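Local coordinates for mandelate racemase/muconate lactonizing enzyme family protein (Roseovarius sp. TM1035, PDB 3T9P) that probably acts as an isomerase of the mandelate racemase and muconate lactonizing enzyme family, although its substrate is not established, at residues G106-L111 against G286-L291; R27-C32 against F38-T43; A138-R143 against A151-R156. All coordinates share one frame; numbering follows the deposited sequence.

Interaction 1: G106-L111 against G286-L291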
# COMPACT_ATOMS: atom_id res chain seq x y z
N GLY A 106 6.56 2.00 14.05
CA GLY A 106 6.47 2.44 15.46
C GLY A 106 6.78 1.24 16.37
O GLY A 106 7.53 1.37 17.38
N LEU A 107 6.26 0.08 16.01
CA LEU A 107 6.63 -1.18 16.72
C LEU A 107 8.14 -1.53 16.60
O LEU A 107 8.83 -1.76 17.59
CB LEU A 107 5.79 -2.40 16.26
CG LEU A 107 6.14 -3.81 16.92
CD1 LEU A 107 5.69 -3.91 18.43
CD2 LEU A 107 5.29 -4.84 16.23
N ASP A 108 8.66 -1.59 15.38
CA ASP A 108 10.07 -1.94 15.19
C ASP A 108 11.01 -0.98 15.92
O ASP A 108 11.94 -1.43 16.67
CB ASP A 108 10.36 -1.93 13.65
CG ASP A 108 11.84 -2.06 13.33
OD1 ASP A 108 12.28 -3.16 12.88
OD2 ASP A 108 12.55 -1.03 13.50
N THR A 109 10.81 0.32 15.73
CA THR A 109 11.75 1.31 16.33
C THR A 109 11.69 1.34 17.87
O THR A 109 12.69 1.55 18.50
CB THR A 109 11.54 2.76 15.78
OG1 THR A 109 10.15 3.06 15.83
CG2 THR A 109 11.99 2.86 14.29
N ALA A 110 10.52 1.11 18.46
CA ALA A 110 10.42 1.11 19.92
C ALA A 110 11.18 -0.11 20.43
O ALA A 110 11.82 -0.07 21.46
CB ALA A 110 8.90 0.99 20.32
N LEU A 111 11.06 -1.25 19.72
CA LEU A 111 11.74 -2.46 20.20
C LEU A 111 13.27 -2.37 20.07
O LEU A 111 14.00 -2.92 20.92
CB LEU A 111 11.20 -3.69 19.47
CG LEU A 111 9.75 -4.08 19.81
CD1 LEU A 111 9.29 -5.16 18.81
CD2 LEU A 111 9.61 -4.60 21.27
N GLY A 286 10.39 -0.02 9.22
CA GLY A 286 11.31 0.04 10.38
C GLY A 286 12.67 -0.54 9.97
O GLY A 286 12.97 -0.68 8.79
N MET A 287 13.52 -0.83 10.96
CA MET A 287 14.94 -1.16 10.65
C MET A 287 15.10 -2.56 10.00
O MET A 287 15.88 -2.73 9.06
CB MET A 287 15.77 -1.09 11.96
CG MET A 287 15.61 0.32 12.63
SD MET A 287 16.52 1.67 11.71
CE MET A 287 18.22 1.29 12.05
N HIS A 288 14.40 -3.55 10.52
CA HIS A 288 14.55 -4.90 9.94
C HIS A 288 14.21 -4.83 8.47
O HIS A 288 14.91 -5.38 7.66
CB HIS A 288 13.58 -5.91 10.64
CG HIS A 288 14.14 -6.52 11.89
ND1 HIS A 288 15.33 -7.23 11.91
CD2 HIS A 288 13.63 -6.60 13.15
CE1 HIS A 288 15.57 -7.65 13.15
NE2 HIS A 288 14.54 -7.31 13.92
N ARG A 289 13.10 -4.18 8.12
CA ARG A 289 12.69 -4.15 6.73
C ARG A 289 13.63 -3.31 5.89
O ARG A 289 13.94 -3.72 4.77
CB ARG A 289 11.24 -3.69 6.59
CG ARG A 289 10.25 -4.75 7.17
CD ARG A 289 8.74 -4.27 6.94
NE ARG A 289 8.40 -3.94 5.52
CZ ARG A 289 8.21 -4.83 4.57
NH1 ARG A 289 8.28 -6.17 4.91
NH2 ARG A 289 7.90 -4.46 3.32
N THR A 290 14.15 -2.20 6.44
CA THR A 290 15.10 -1.40 5.65
C THR A 290 16.43 -2.22 5.37
O THR A 290 16.97 -2.20 4.26
CB THR A 290 15.39 -0.07 6.40
OG1 THR A 290 14.12 0.57 6.53
CG2 THR A 290 16.32 0.88 5.55
N LEU A 291 16.90 -2.90 6.41
CA LEU A 291 18.06 -3.81 6.30
C LEU A 291 17.88 -4.85 5.20
O LEU A 291 18.83 -5.12 4.46
CB LEU A 291 18.29 -4.52 7.66
CG LEU A 291 18.94 -3.61 8.71
CD1 LEU A 291 18.88 -4.36 10.10
CD2 LEU A 291 20.42 -3.22 8.24
O HOH W 1 11.29 -3.28 10.17
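The carboxylate of Asp-108 is met from above its plane by Met-287 N, which donates to OD2 at 2.7 Å from a position 55° out of that plane. His-288 N reaches OD1 on the syn side but 31° out of the plane, at 3.2 Å and nearly straight. The imidazole of His-288 lies oblique to the same oxygen, with CD2 3.7 Å from Asp-108 OD1; this ring meets Phe-81 edge-to-face and packs against Trp-112, whose NE1 also bonds Asp-108 OD1 weakly. OD1 also takes a weak bond from a water that accepts from Arg-289 N at 2.9 Å. In effect one carboxylate gathers the first amide N-H groups of helix 287-299, where Gly-286 at the N-cap has no side chain to offer, and the helix end is likely to favour its negative charge. The aspartate belongs to helix 98-119 of the N-terminal capping domain and the amides to the barrel domain of an enolase-superfamily fold, so the bonds span the domain interface. With chi1 at 171°, CG stands anti to the Asp-108 backbone N and the carboxylate extends to the helix end. Gly-286, whose backbone angles by themselves call for glycine, brings its CA to 3.5 Å from Asp-108 OD2.

Interaction 2: R27-C32 against F38-T43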
# COMPACT_ATOMS: atom_id res chain seq x y z
N ARG A 27 2.70 -4.23 26.57
CA ARG A 27 2.00 -2.98 26.42
C ARG A 27 2.57 -2.15 25.26
O ARG A 27 3.77 -2.15 25.02
CB ARG A 27 2.05 -2.17 27.72
CG ARG A 27 1.29 -0.85 27.66
CD ARG A 27 1.14 -0.17 29.01
NE ARG A 27 0.30 -0.93 29.92
CZ ARG A 27 0.76 -1.60 30.97
NH1 ARG A 27 2.06 -1.61 31.24
NH2 ARG A 27 -0.08 -2.28 31.75
N LEU A 28 1.72 -1.55 24.53
CA LEU A 28 2.08 -0.66 23.44
C LEU A 28 1.23 0.59 23.53
O LEU A 28 0.06 0.49 23.49
CB LEU A 28 1.96 -1.33 22.07
CG LEU A 28 3.00 -2.39 21.71
CD1 LEU A 28 2.60 -3.28 20.64
CD2 LEU A 28 4.39 -1.89 21.45
N GLU A 29 1.88 1.73 23.64
CA GLU A 29 1.27 3.01 23.75
C GLU A 29 1.69 3.97 22.63
O GLU A 29 2.80 4.01 22.26
CB GLU A 29 1.65 3.65 25.08
CG GLU A 29 1.27 2.94 26.28
CD GLU A 29 2.07 3.39 27.48
OE1 GLU A 29 3.22 3.02 27.58
OE2 GLU A 29 1.52 4.09 28.29
N THR A 30 0.74 4.74 22.12
CA THR A 30 0.98 5.77 21.15
C THR A 30 0.57 7.17 21.65
O THR A 30 -0.41 7.33 22.32
CB THR A 30 0.25 5.49 19.81
OG1 THR A 30 -1.15 5.43 20.02
CG2 THR A 30 0.80 4.18 19.13
N PHE A 31 1.35 8.16 21.30
CA PHE A 31 1.09 9.53 21.60
C PHE A 31 1.24 10.25 20.26
O PHE A 31 2.30 10.29 19.72
CB PHE A 31 2.14 10.09 22.58
CG PHE A 31 2.27 9.35 23.89
CD1 PHE A 31 2.89 8.15 23.98
CD2 PHE A 31 1.86 9.91 25.05
CE1 PHE A 31 3.03 7.52 25.17
CE2 PHE A 31 1.99 9.25 26.21
CZ PHE A 31 2.57 8.06 26.26
N CYS A 32 0.18 10.84 19.77
CA CYS A 32 0.18 11.49 18.47
C CYS A 32 -0.51 12.83 18.34
O CYS A 32 -1.25 13.22 19.18
CB CYS A 32 -0.45 10.53 17.45
SG CYS A 32 -2.10 9.95 17.89
N PHE A 38 4.60 9.02 18.53
CA PHE A 38 5.57 8.18 19.23
C PHE A 38 4.94 6.92 19.86
O PHE A 38 3.79 6.93 20.24
CB PHE A 38 6.31 8.98 20.32
CG PHE A 38 7.09 10.11 19.76
CD1 PHE A 38 8.25 9.87 19.01
CD2 PHE A 38 6.66 11.41 19.94
CE1 PHE A 38 8.99 10.96 18.46
CE2 PHE A 38 7.40 12.51 19.45
CZ PHE A 38 8.54 12.29 18.68
N VAL A 39 5.74 5.87 19.95
CA VAL A 39 5.29 4.61 20.47
C VAL A 39 6.20 4.27 21.67
O VAL A 39 7.45 4.35 21.58
CB VAL A 39 5.41 3.46 19.39
CG1 VAL A 39 5.10 2.03 20.07
CG2 VAL A 39 4.39 3.72 18.17
N ARG A 40 5.58 3.89 22.76
CA ARG A 40 6.25 3.33 23.92
C ARG A 40 5.85 1.86 24.10
O ARG A 40 4.71 1.53 24.21
CB ARG A 40 6.04 4.14 25.21
CG ARG A 40 6.76 3.53 26.38
CD ARG A 40 6.77 4.36 27.67
NE ARG A 40 5.45 4.59 28.18
CZ ARG A 40 5.11 5.59 28.96
NH1 ARG A 40 6.02 6.43 29.39
NH2 ARG A 40 3.88 5.75 29.31
N VAL A 41 6.84 1.02 24.15
CA VAL A 41 6.70 -0.40 24.36
C VAL A 41 7.17 -0.74 25.78
O VAL A 41 8.14 -0.23 26.24
CB VAL A 41 7.50 -1.26 23.36
CG1 VAL A 41 8.95 -1.07 23.51
CG2 VAL A 41 7.14 -2.73 23.44
N THR A 42 6.41 -1.58 26.45
CA THR A 42 6.75 -2.17 27.74
C THR A 42 6.73 -3.70 27.72
O THR A 42 5.79 -4.27 27.28
CB THR A 42 5.80 -1.67 28.84
OG1 THR A 42 5.73 -0.27 28.82
CG2 THR A 42 6.27 -2.12 30.21
N THR A 43 7.80 -4.33 28.18
CA THR A 43 7.89 -5.78 28.24
C THR A 43 7.29 -6.30 29.54
O THR A 43 7.02 -5.55 30.40
CB THR A 43 9.32 -6.34 28.11
OG1 THR A 43 10.05 -6.05 29.29
CG2 THR A 43 10.03 -5.78 26.90
O HOH W 2 4.03 0.67 26.73
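Leu-28 and Val-41 lie side by side and press together tightly, CD2 of the leucine 3.5 Å from CG2 of the valine, while on the same face Thr-30 CG2 rests 3.7 Å from Val-39 CG2. Helix 58-73 packs on this side through Phe-65 and Cys-62, and the hydroxyl of Thr-30 is hydrogen-bonded to His-66. The two strands form an antiparallel beta hairpin at the middle of a four-stranded sheet in the N-terminal domain; Glu-29 and Arg-40 make a hydrogen-bonded pair. The other face is more polar, and Arg-27, Phe-31 and Arg-40 on it are partly exposed. Here Arg-40 grips Glu-29 side-on, NE to OE1 at 2.8 Å and NH2 to OE2 at 3.1 Å, the carboxylate turned 35° from the guanidinium plane. CG of Arg-40 stands anti to its N (chi1 -180°) and the chain bends at chi3 (61°), which turns the NE edge onto the carboxylate. Tyr-383 also bonds OE2, and a water donates to both OE1 and Arg-40 O while accepting from Thr-42 OG1, which also bonds Gln-48. CZ of Phe-31 lies over a guanidinium face, 4.0 Å from Arg-40 NH2. A leucine in place of Arg-40 would probably strand the Glu-29 charge without its mate and leave its carboxylate freer to turn.

Interaction 3: A138-R143 against A151-R156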
# COMPACT_ATOMS: atom_id res chain seq x y z
N ALA A 138 23.04 18.74 3.05
CA ALA A 138 22.00 19.71 3.41
C ALA A 138 20.90 19.58 2.37
O ALA A 138 21.11 19.68 1.17
CB ALA A 138 22.69 21.20 3.38
N SER A 139 19.71 19.26 2.81
CA SER A 139 18.63 19.01 1.87
C SER A 139 17.50 20.09 1.98
O SER A 139 16.88 20.23 3.06
CB SER A 139 17.97 17.65 2.18
OG SER A 139 17.10 17.27 1.12
N SER A 140 17.28 20.80 0.89
CA SER A 140 16.18 21.70 0.74
C SER A 140 14.95 20.88 0.31
O SER A 140 15.02 20.04 -0.60
CB SER A 140 16.53 22.70 -0.37
OG SER A 140 15.30 23.32 -0.74
N MET A 141 13.82 21.07 0.99
CA MET A 141 12.55 20.47 0.56
C MET A 141 11.71 21.34 -0.39
O MET A 141 10.66 20.87 -0.84
CB MET A 141 11.67 20.21 1.77
CG MET A 141 12.49 19.45 2.90
SD MET A 141 12.94 17.78 2.11
CE MET A 141 14.31 17.47 3.17
N ARG A 142 12.14 22.56 -0.73
CA ARG A 142 11.24 23.55 -1.32
C ARG A 142 11.46 23.77 -2.78
O ARG A 142 12.62 23.85 -3.25
CB ARG A 142 11.44 24.92 -0.60
CG ARG A 142 10.93 24.84 0.83
CD ARG A 142 11.19 26.16 1.66
NE ARG A 142 10.71 27.34 0.95
CZ ARG A 142 11.13 28.59 1.20
NH1 ARG A 142 11.97 28.83 2.19
NH2 ARG A 142 10.71 29.61 0.45
N ARG A 143 10.34 23.89 -3.51
CA ARG A 143 10.32 24.39 -4.85
C ARG A 143 9.79 25.85 -4.90
O ARG A 143 9.94 26.50 -5.92
CB ARG A 143 9.46 23.53 -5.76
CG ARG A 143 10.07 22.23 -6.09
CD ARG A 143 9.18 21.36 -6.85
NE ARG A 143 10.00 20.28 -7.35
CZ ARG A 143 10.26 19.16 -6.67
NH1 ARG A 143 11.06 18.22 -7.20
NH2 ARG A 143 9.74 18.96 -5.45
N ALA A 151 20.43 29.64 -3.08
CA ALA A 151 21.88 29.79 -3.09
C ALA A 151 22.42 30.47 -1.86
O ALA A 151 23.36 30.01 -1.28
CB ALA A 151 22.31 30.54 -4.30
N GLU A 152 21.76 31.55 -1.46
CA GLU A 152 22.19 32.28 -0.31
C GLU A 152 22.07 31.48 0.95
O GLU A 152 22.99 31.48 1.74
CB GLU A 152 21.52 33.65 -0.14
CG GLU A 152 22.31 34.57 0.81
CD GLU A 152 23.91 34.43 0.73
OE1 GLU A 152 24.52 34.76 -0.31
OE2 GLU A 152 24.53 33.99 1.73
N ARG A 153 20.97 30.77 1.15
CA ARG A 153 20.91 30.05 2.41
C ARG A 153 21.92 28.90 2.38
O ARG A 153 22.47 28.59 3.42
CB ARG A 153 19.48 29.63 2.79
CG ARG A 153 18.86 28.54 1.98
CD ARG A 153 17.54 28.11 2.66
NE ARG A 153 16.84 27.11 1.82
CZ ARG A 153 15.78 26.42 2.22
NH1 ARG A 153 15.31 26.56 3.47
NH2 ARG A 153 15.19 25.56 1.36
N PHE A 154 22.15 28.30 1.22
CA PHE A 154 23.12 27.20 1.08
C PHE A 154 24.54 27.72 1.38
O PHE A 154 25.32 27.05 2.11
CB PHE A 154 23.05 26.63 -0.31
CG PHE A 154 22.00 25.54 -0.51
CD1 PHE A 154 21.13 25.15 0.53
CD2 PHE A 154 21.91 24.89 -1.73
CE1 PHE A 154 20.23 24.11 0.33
CE2 PHE A 154 20.91 23.87 -1.97
CZ PHE A 154 20.08 23.48 -0.95
N CYS A 155 24.89 28.90 0.84
CA CYS A 155 26.21 29.49 1.15
C CYS A 155 26.50 29.62 2.62
O CYS A 155 27.61 29.28 3.06
CB CYS A 155 26.42 30.82 0.38
SG CYS A 155 26.77 30.43 -1.32
N ARG A 156 25.50 30.10 3.37
CA ARG A 156 25.57 30.32 4.81
C ARG A 156 25.75 28.94 5.53
O ARG A 156 26.57 28.83 6.44
CB ARG A 156 24.32 31.04 5.35
CG ARG A 156 24.28 32.57 5.01
CD ARG A 156 22.87 33.26 5.22
NE ARG A 156 22.22 33.00 6.53
CZ ARG A 156 21.03 32.40 6.73
NH1 ARG A 156 20.27 31.95 5.72
NH2 ARG A 156 20.60 32.25 8.00
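Ser-140 faces two side chains of helix 147-161 at once: its CB is 3.7 Å from Phe-154 CZ, and its OG lies at the edge of the Arg-153 guanidinium, 3.1 Å from NH2. The serine approaches the phenyl ring obliquely, and Ala-138 O comes toward the same ring corner from farther off. Arg-153 arrives as a straight rod: its CG is wedged between the backbone N and the carbonyl carbon (chi1 71°), and from there to NE the chain is extended, which carries the flat end across to the serine. Ser-140 OG accepts from Arg-142 N at 3.3 Å, closing an ST turn, and is hydrogen-bonded to Glu-150. Arg-142 crosses Arg-153 obliquely, its CD 4.1 Å from Arg-153 NH2 and its NH1 over one face of that guanidinium; the two planes stand 68° apart. Nearby carboxylates probably offset the two positive charges: Asp-144 pairs with Arg-142, while Glu-150 and Glu-337 hold Arg-153. The contact joins the end of strand 132-139 and the loop after it to the following helix, within the first beta-alpha-beta unit of the barrel. Phe-154 fills the layer between, meeting Phe-166 of the parallel strand 165-169 and Val-192 and Leu-196 of helix 184-196, while Ala-138 shares backbone bonds with strand 165-169.

Interactions 1 and 2 adjoin, their centres 14 Å apart: the face of the hairpin bearing Leu-28, Val-39 and Val-41 packs on helix 98-119, with Leu-107 CD1 3.8 Å from Leu-28 CD1 and Leu-111 CD2 3.8 Å from Val-41 CG2. The same helix therefore has the sheet on one flank and, through Asp-108, a barrel helix on another. Interaction 3 is remote, on the opposite side of the chain's centre, with centres 31 Å from interaction 1 and 36 Å from interaction 2; its nearest atoms are about 17 Å from either. In relatives of this family the active site lies between the capping domain and the C-terminal ends of the barrel strands, and interaction 3 occupies one such strand end.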